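Side-chain contacts in extracellular matrix-binding protein EbhA (Staphylococcus aureus, PDB 2DGJ), which probably helps the staphylococcal cell surface adhere to extracellular matrix, this piece being two FIVAR-GA repeats of a long rod of three-helix bundles: residues 79-82 and 83-87; 225-228 and 229-233. One frame throughout, in Å; residues are numbered along the deposited sequence.

Contact 1 (79-82 and 83-87); sequences EAKA and AARQN. With ACY (acetic acid), chain D.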
ATOM      1  N   GLU A  79     -11.852  -1.883  11.760  1.00 14.86           N
ATOM      2  CA  GLU A  79     -11.459  -3.173  11.209  1.00 14.97           C
ATOM      3  C   GLU A  79      -9.962  -3.196  10.929  1.00 14.76           C
ATOM      4  O   GLU A  79      -9.264  -4.148  11.292  1.00 14.82           O
ATOM      5  CB  GLU A  79     -12.233  -3.444   9.914  1.00 15.34           C
ATOM      6  CG  GLU A  79     -11.677  -4.588   9.088  1.00 16.30           C
ATOM      7  CD  GLU A  79     -12.535  -4.908   7.877  1.00 16.94           C
ATOM      8  OE1 GLU A  79     -12.870  -3.978   7.108  1.00 17.21           O
ATOM      9  OE2 GLU A  79     -12.870  -6.097   7.693  1.00 17.60           O
ATOM     10  N   ALA A  80      -9.470  -2.141  10.287  1.00 14.46           N
ATOM     11  CA  ALA A  80      -8.055  -2.039   9.954  1.00 14.28           C
ATOM     12  C   ALA A  80      -7.202  -2.089  11.216  1.00 14.15           C
ATOM     13  O   ALA A  80      -6.203  -2.802  11.268  1.00 14.17           O
ATOM     14  CB  ALA A  80      -7.789  -0.748   9.195  1.00 14.16           C
ATOM     15  N   LYS A  81      -7.602  -1.327  12.230  1.00 13.97           N
ATOM     16  CA  LYS A  81      -6.875  -1.298  13.493  1.00 13.84           C
ATOM     17  C   LYS A  81      -6.875  -2.682  14.125  1.00 13.67           C
ATOM     18  O   LYS A  81      -5.875  -3.121  14.687  1.00 13.89           O
ATOM     19  CB  LYS A  81      -7.513  -0.293  14.452  1.00 13.92           C
ATOM     20  CG  LYS A  81      -7.359   1.153  14.032  1.00 14.07           C
ATOM     21  CD  LYS A  81      -7.855   2.079  15.128  1.00 14.42           C
ATOM     22  CE  LYS A  81      -7.579   3.532  14.790  1.00 14.61           C
ATOM     23  NZ  LYS A  81      -7.940   4.445  15.914  1.00 15.19           N
ATOM     24  N   ALA A  82      -8.006  -3.369  14.029  1.00 13.29           N
ATOM     25  CA  ALA A  82      -8.128  -4.710  14.584  1.00 12.99           C
ATOM     26  C   ALA A  82      -7.125  -5.623  13.880  1.00 12.77           C
ATOM     27  O   ALA A  82      -6.436  -6.424  14.513  1.00 12.86           O
ATOM     28  CB  ALA A  82      -9.558  -5.222  14.389  1.00 13.03           C
ATOM     29  N   ALA A  83      -7.048  -5.480  12.562  1.00 12.48           N
ATOM     30  CA  ALA A  83      -6.142  -6.273  11.745  1.00 12.23           C
ATOM     31  C   ALA A  83      -4.693  -6.008  12.145  1.00 12.07           C
ATOM     32  O   ALA A  83      -3.888  -6.930  12.250  1.00 12.13           O
ATOM     33  CB  ALA A  83      -6.357  -5.947  10.259  1.00 12.04           C
ATOM     34  N   ALA A  84      -4.371  -4.742  12.384  1.00 11.86           N
ATOM     35  CA  ALA A  84      -3.019  -4.360  12.767  1.00 11.72           C
ATOM     36  C   ALA A  84      -2.644  -4.934  14.126  1.00 11.61           C
ATOM     37  O   ALA A  84      -1.532  -5.431  14.317  1.00 11.43           O
ATOM     38  CB  ALA A  84      -2.897  -2.839  12.789  1.00 11.77           C
ATOM     39  N   ARG A  85      -3.572  -4.871  15.072  1.00 11.64           N
ATOM     40  CA  ARG A  85      -3.306  -5.384  16.406  1.00 11.66           C
ATOM     41  C   ARG A  85      -3.065  -6.886  16.341  1.00 11.89           C
ATOM     42  O   ARG A  85      -2.187  -7.413  17.017  1.00 11.81           O
ATOM     43  CB  ARG A  85      -4.475  -5.076  17.347  1.00 11.43           C
ATOM     44  CG  ARG A  85      -4.794  -3.588  17.492  1.00 11.11           C
ATOM     45  CD  ARG A  85      -5.605  -3.314  18.757  1.00 10.93           C
ATOM     46  NE  ARG A  85      -6.021  -1.916  18.843  1.00 10.76           N
ATOM     47  CZ  ARG A  85      -7.097  -1.415  18.241  1.00 10.63           C
ATOM     48  NH1 ARG A  85      -7.880  -2.191  17.501  1.00 10.35           N
ATOM     49  NH2 ARG A  85      -7.367  -0.122  18.345  1.00 10.72           N
ATOM     50  N   GLN A  86      -3.841  -7.567  15.506  1.00 12.23           N
ATOM     51  CA  GLN A  86      -3.709  -9.006  15.339  1.00 12.62           C
ATOM     52  C   GLN A  86      -2.326  -9.322  14.792  1.00 12.92           C
ATOM     53  O   GLN A  86      -1.651 -10.228  15.280  1.00 13.05           O
ATOM     54  CB  GLN A  86      -4.786  -9.532  14.383  1.00 12.60           C
ATOM     55  CG  GLN A  86      -4.673 -11.014  14.063  1.00 12.57           C
ATOM     56  CD  GLN A  86      -4.615 -11.882  15.306  1.00 12.80           C
ATOM     57  OE1 GLN A  86      -5.399 -11.707  16.242  1.00 12.76           O
ATOM     58  NE2 GLN A  86      -3.689 -12.834  15.316  1.00 12.88           N
ATOM     59  N   ASN A  87      -1.909  -8.563  13.780  1.00 13.17           N
ATOM     60  CA  ASN A  87      -0.601  -8.753  13.165  1.00 13.41           C
ATOM     61  C   ASN A  87       0.521  -8.409  14.140  1.00 13.60           C
ATOM     62  O   ASN A  87       1.515  -9.122  14.232  1.00 13.60           O
ATOM     63  CB  ASN A  87      -0.466  -7.866  11.927  1.00 13.43           C
ATOM     64  CG  ASN A  87       0.859  -8.063  11.215  1.00 13.53           C
ATOM     65  OD1 ASN A  87       1.034  -9.013  10.454  1.00 13.86           O
ATOM     66  ND2 ASN A  87       1.809  -7.172  11.472  1.00 13.37           N
TER
HETATM   67  C   ACY D1501      -9.553   2.571  18.513  1.00 37.37           C
HETATM   68  O   ACY D1501      -9.872   3.572  17.912  1.00 37.32           O
HETATM   69  OXT ACY D1501     -10.164   1.406  18.250  1.00 37.36           O
HETATM   70  CH3 ACY D1501      -8.467   2.636  19.556  1.00 37.32           C
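Arg85 N donates to Lys81 O over 2.9 Å, one of four successive i to i+4 backbone bonds, from Ala83 N to Glu79 O through Gln86 N to Ala82 O, that make 79-87 continuous alpha helix. One turn apart, the side chains of Lys81 and Arg85 leave the same flank. Arg85 CG stands beside its own backbone N (chi1 -59°), the chain runs back extended to NE over the preceding turn, and chi4 (83°) turns the guanidinium plane so that NH1 faces Lys81. There NH1 lies 3.6 Å from Lys81 CB, a van der Waals touch on the aliphatic root of the lysine, while the Lys81 chain stretches out at full length.

Both cationic ends reach one acetate, probably from the crystallisation liquor. Lys81 NZ donates to acetate O at 2.9 Å, and Arg85 NH2 makes a weak bond to acetate OXT at 3.2 Å, with the oxygen near the guanidinium plane, at its edge. With Lys81 NZ and Arg85 NH2 5.2 Å apart, the acetate probably offsets part of the positive charge gathered there. Each also bonds to Asn107 on helix 96-108, Lys81 NZ to the backbone O and Arg85 NH2 to OD1, so the pair ties two helices together at their polar margin.

Buried Ala84 faces inward, against Val115 of helix 112-135 and Ile106 of helix 96-108. With Ala84 buried against two helices and charged Lys81 and Arg85 along the rim, 79-87 has the amphipathic character of a helix in a three-helix bundle, here within the GA-module range 74-128.

Contact 2 (225-228 and 229-233); sequences KDNL and KHQVE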
ATOM      1  N   LYS A 225      66.495 -26.660  15.665  1.00 26.49           N
ATOM      2  CA  LYS A 225      65.639 -25.747  14.925  1.00 26.47           C
ATOM      3  C   LYS A 225      64.453 -26.516  14.367  1.00 26.45           C
ATOM      4  O   LYS A 225      63.334 -25.997  14.341  1.00 26.31           O
ATOM      5  CB  LYS A 225      66.420 -25.088  13.783  1.00 26.55           C
ATOM      6  CG  LYS A 225      67.520 -24.151  14.256  1.00 26.70           C
ATOM      7  CD  LYS A 225      68.249 -23.503  13.092  1.00 26.80           C
ATOM      8  CE  LYS A 225      69.292 -22.501  13.577  1.00 26.88           C
ATOM      9  NZ  LYS A 225      70.027 -21.867  12.444  1.00 26.90           N
ATOM     10  N   ASP A 226      64.692 -27.751  13.925  1.00 26.50           N
ATOM     11  CA  ASP A 226      63.621 -28.576  13.377  1.00 26.58           C
ATOM     12  C   ASP A 226      62.576 -28.818  14.454  1.00 26.65           C
ATOM     13  O   ASP A 226      61.394 -28.573  14.246  1.00 26.69           O
ATOM     14  CB  ASP A 226      64.159 -29.918  12.877  1.00 26.64           C
ATOM     15  CG  ASP A 226      65.161 -29.761  11.748  1.00 26.73           C
ATOM     16  OD1 ASP A 226      64.926 -28.907  10.866  1.00 26.72           O
ATOM     17  OD2 ASP A 226      66.173 -30.494  11.735  1.00 26.73           O
ATOM     18  N   ASN A 227      63.026 -29.294  15.609  1.00 26.81           N
ATOM     19  CA  ASN A 227      62.133 -29.558  16.732  1.00 26.82           C
ATOM     20  C   ASN A 227      61.250 -28.340  17.008  1.00 26.74           C
ATOM     21  O   ASN A 227      60.024 -28.419  16.951  1.00 26.72           O
ATOM     22  CB  ASN A 227      62.957 -29.897  17.979  1.00 27.02           C
ATOM     23  CG  ASN A 227      62.104 -30.022  19.232  1.00 27.26           C
ATOM     24  OD1 ASN A 227      61.114 -30.755  19.254  1.00 27.43           O
ATOM     25  ND2 ASN A 227      62.490 -29.309  20.285  1.00 27.29           N
ATOM     26  N   LEU A 228      61.888 -27.211  17.296  1.00 26.67           N
ATOM     27  CA  LEU A 228      61.176 -25.969  17.581  1.00 26.57           C
ATOM     28  C   LEU A 228      60.248 -25.556  16.447  1.00 26.49           C
ATOM     29  O   LEU A 228      59.120 -25.128  16.686  1.00 26.35           O
ATOM     30  CB  LEU A 228      62.186 -24.852  17.867  1.00 26.54           C
ATOM     31  CG  LEU A 228      62.597 -24.595  19.324  1.00 26.54           C
ATOM     32  CD1 LEU A 228      62.518 -25.862  20.147  1.00 26.52           C
ATOM     33  CD2 LEU A 228      64.001 -24.031  19.343  1.00 26.51           C
ATOM     34  N   LYS A 229      60.727 -25.672  15.213  1.00 26.46           N
ATOM     35  CA  LYS A 229      59.921 -25.310  14.055  1.00 26.58           C
ATOM     36  C   LYS A 229      58.667 -26.178  13.994  1.00 26.57           C
ATOM     37  O   LYS A 229      57.590 -25.706  13.626  1.00 26.51           O
ATOM     38  CB  LYS A 229      60.742 -25.461  12.770  1.00 26.75           C
ATOM     39  CG  LYS A 229      61.833 -24.411  12.614  1.00 27.06           C
ATOM     40  CD  LYS A 229      62.831 -24.759  11.510  1.00 27.20           C
ATOM     41  CE  LYS A 229      62.233 -24.598  10.123  1.00 27.37           C
ATOM     42  NZ  LYS A 229      63.274 -24.775   9.070  1.00 27.39           N
ATOM     43  N   HIS A 230      58.811 -27.446  14.362  1.00 26.54           N
ATOM     44  CA  HIS A 230      57.682 -28.365  14.365  1.00 26.57           C
ATOM     45  C   HIS A 230      56.721 -27.968  15.483  1.00 26.41           C
ATOM     46  O   HIS A 230      55.505 -28.053  15.324  1.00 26.39           O
ATOM     47  CB  HIS A 230      58.158 -29.801  14.581  1.00 26.86           C
ATOM     48  CG  HIS A 230      57.083 -30.825  14.406  1.00 27.15           C
ATOM     49  ND1 HIS A 230      56.439 -31.023  13.191  1.00 27.39           N
ATOM     50  CD2 HIS A 230      56.528 -31.701  15.261  1.00 27.29           C
ATOM     51  CE1 HIS A 230      55.544 -31.975  13.324  1.00 27.37           C
ATOM     52  NE2 HIS A 230      55.569 -32.411  14.579  1.00 27.35           N
ATOM     53  N   GLN A 231      57.273 -27.537  16.614  1.00 26.15           N
ATOM     54  CA  GLN A 231      56.449 -27.119  17.743  1.00 25.87           C
ATOM     55  C   GLN A 231      55.633 -25.891  17.344  1.00 25.59           C
ATOM     56  O   GLN A 231      54.512 -25.691  17.816  1.00 25.52           O
ATOM     57  CB  GLN A 231      57.322 -26.796  18.957  1.00 26.02           C
ATOM     58  CG  GLN A 231      58.292 -27.904  19.338  1.00 26.20           C
ATOM     59  CD  GLN A 231      58.615 -27.914  20.820  1.00 26.44           C
ATOM     60  OE1 GLN A 231      58.836 -26.865  21.426  1.00 26.53           O
ATOM     61  NE2 GLN A 231      58.652 -29.104  21.410  1.00 26.44           N
ATOM     62  N   VAL A 232      56.206 -25.065  16.473  1.00 25.22           N
ATOM     63  CA  VAL A 232      55.523 -23.870  15.987  1.00 24.99           C
ATOM     64  C   VAL A 232      54.405 -24.318  15.048  1.00 24.90           C
ATOM     65  O   VAL A 232      53.306 -23.762  15.051  1.00 24.84           O
ATOM     66  CB  VAL A 232      56.488 -22.959  15.201  1.00 24.91           C
ATOM     67  CG1 VAL A 232      55.702 -21.868  14.485  1.00 24.91           C
ATOM     68  CG2 VAL A 232      57.523 -22.348  16.139  1.00 24.69           C
ATOM     69  N   GLU A 233      54.711 -25.336  14.252  1.00 24.81           N
ATOM     70  CA  GLU A 233      53.770 -25.891  13.290  1.00 24.76           C
ATOM     71  C   GLU A 233      52.514 -26.426  13.975  1.00 24.58           C
ATOM     72  O   GLU A 233      51.405 -26.281  13.458  1.00 24.57           O
ATOM     73  CB  GLU A 233      54.462 -27.009  12.502  1.00 25.01           C
ATOM     74  CG  GLU A 233      53.656 -27.607  11.353  1.00 25.41           C
ATOM     75  CD  GLU A 233      52.499 -28.475  11.819  1.00 25.67           C
ATOM     76  OE1 GLU A 233      52.734 -29.424  12.600  1.00 25.76           O
ATOM     77  OE2 GLU A 233      51.352 -28.211  11.399  1.00 25.71           O
TER
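Asn227 and Gln231, one helical turn apart, are brought within reach of each other by different first torsions: Asn227 CG is swung away from its backbone N (chi1 173°), toward the following turn, whereas Gln231 CG sits next to its own N (chi1 -53°) and its chain runs on extended. The two amides meet at an angle, their planes 57° apart, with Asn227 OD1 3.7 Å from Gln231 NE2. That is a loose polar approach. The firmer polar partner of Gln231 is Lys247 of helix 238-250, which donates through NZ to OE1. Gln231 OE1 also lies 4.0 Å from Leu228 CD1, so the glutamine amide borders the hydrophobic side as well.

Beneath these side chains the backbone keeps alpha-helical i to i+4 bonding. His230 N reaches Asp226 O at 2.8 Å, Gln231 N reaches Asn227 O at 2.9 Å, and Val232 N reaches Leu228 O at 2.9 Å. Val232 CG2 also lies 3.3 Å from Leu228 O. Leu228 and Val232 are both buried: Leu228 packs on Ile214 and Val244, Val232 on Thr211, Val241 and Val244, and together they pack into the interface with helices 199-215 and 238-250.

The lysines work along the flank. Lys225 NZ bonds to Asn215 O, and Lys229 NZ makes a weak bond to Asn215 OD1, both at the end of helix 199-215. Asp226 OD1 stands 4.8 Å from Lys229 NZ, too far for direct pairing, though its charge may still steady the ammonium. The chemistry thus implies a nonpolar seam bordered by Gln231, Lys225 and Lys229, whose polar ends have partners in the neighbouring helices, while the Asn227-Gln231 approach is only loose.

Overall arrangement
Contacts 1 and 2 lie in two different GA-module ranges of the same chain, the first in 74-128 and the second in 200-250. Their centres are 69 Å apart and their nearest atoms about 53 Å, on opposite sides of the chain's centre, so neither touches the other. The centre of contact 1 lies about 19 Å from the chain's centre and that of contact 2 about 52 Å, toward the C-terminal end of the rod. Contact 1 is on helix 73-88, contact 2 on helix 222-234. In both, lysine ends reach an asparagine of an adjacent helix. The acetate belongs to contact 1 alone and probably marks no biological site.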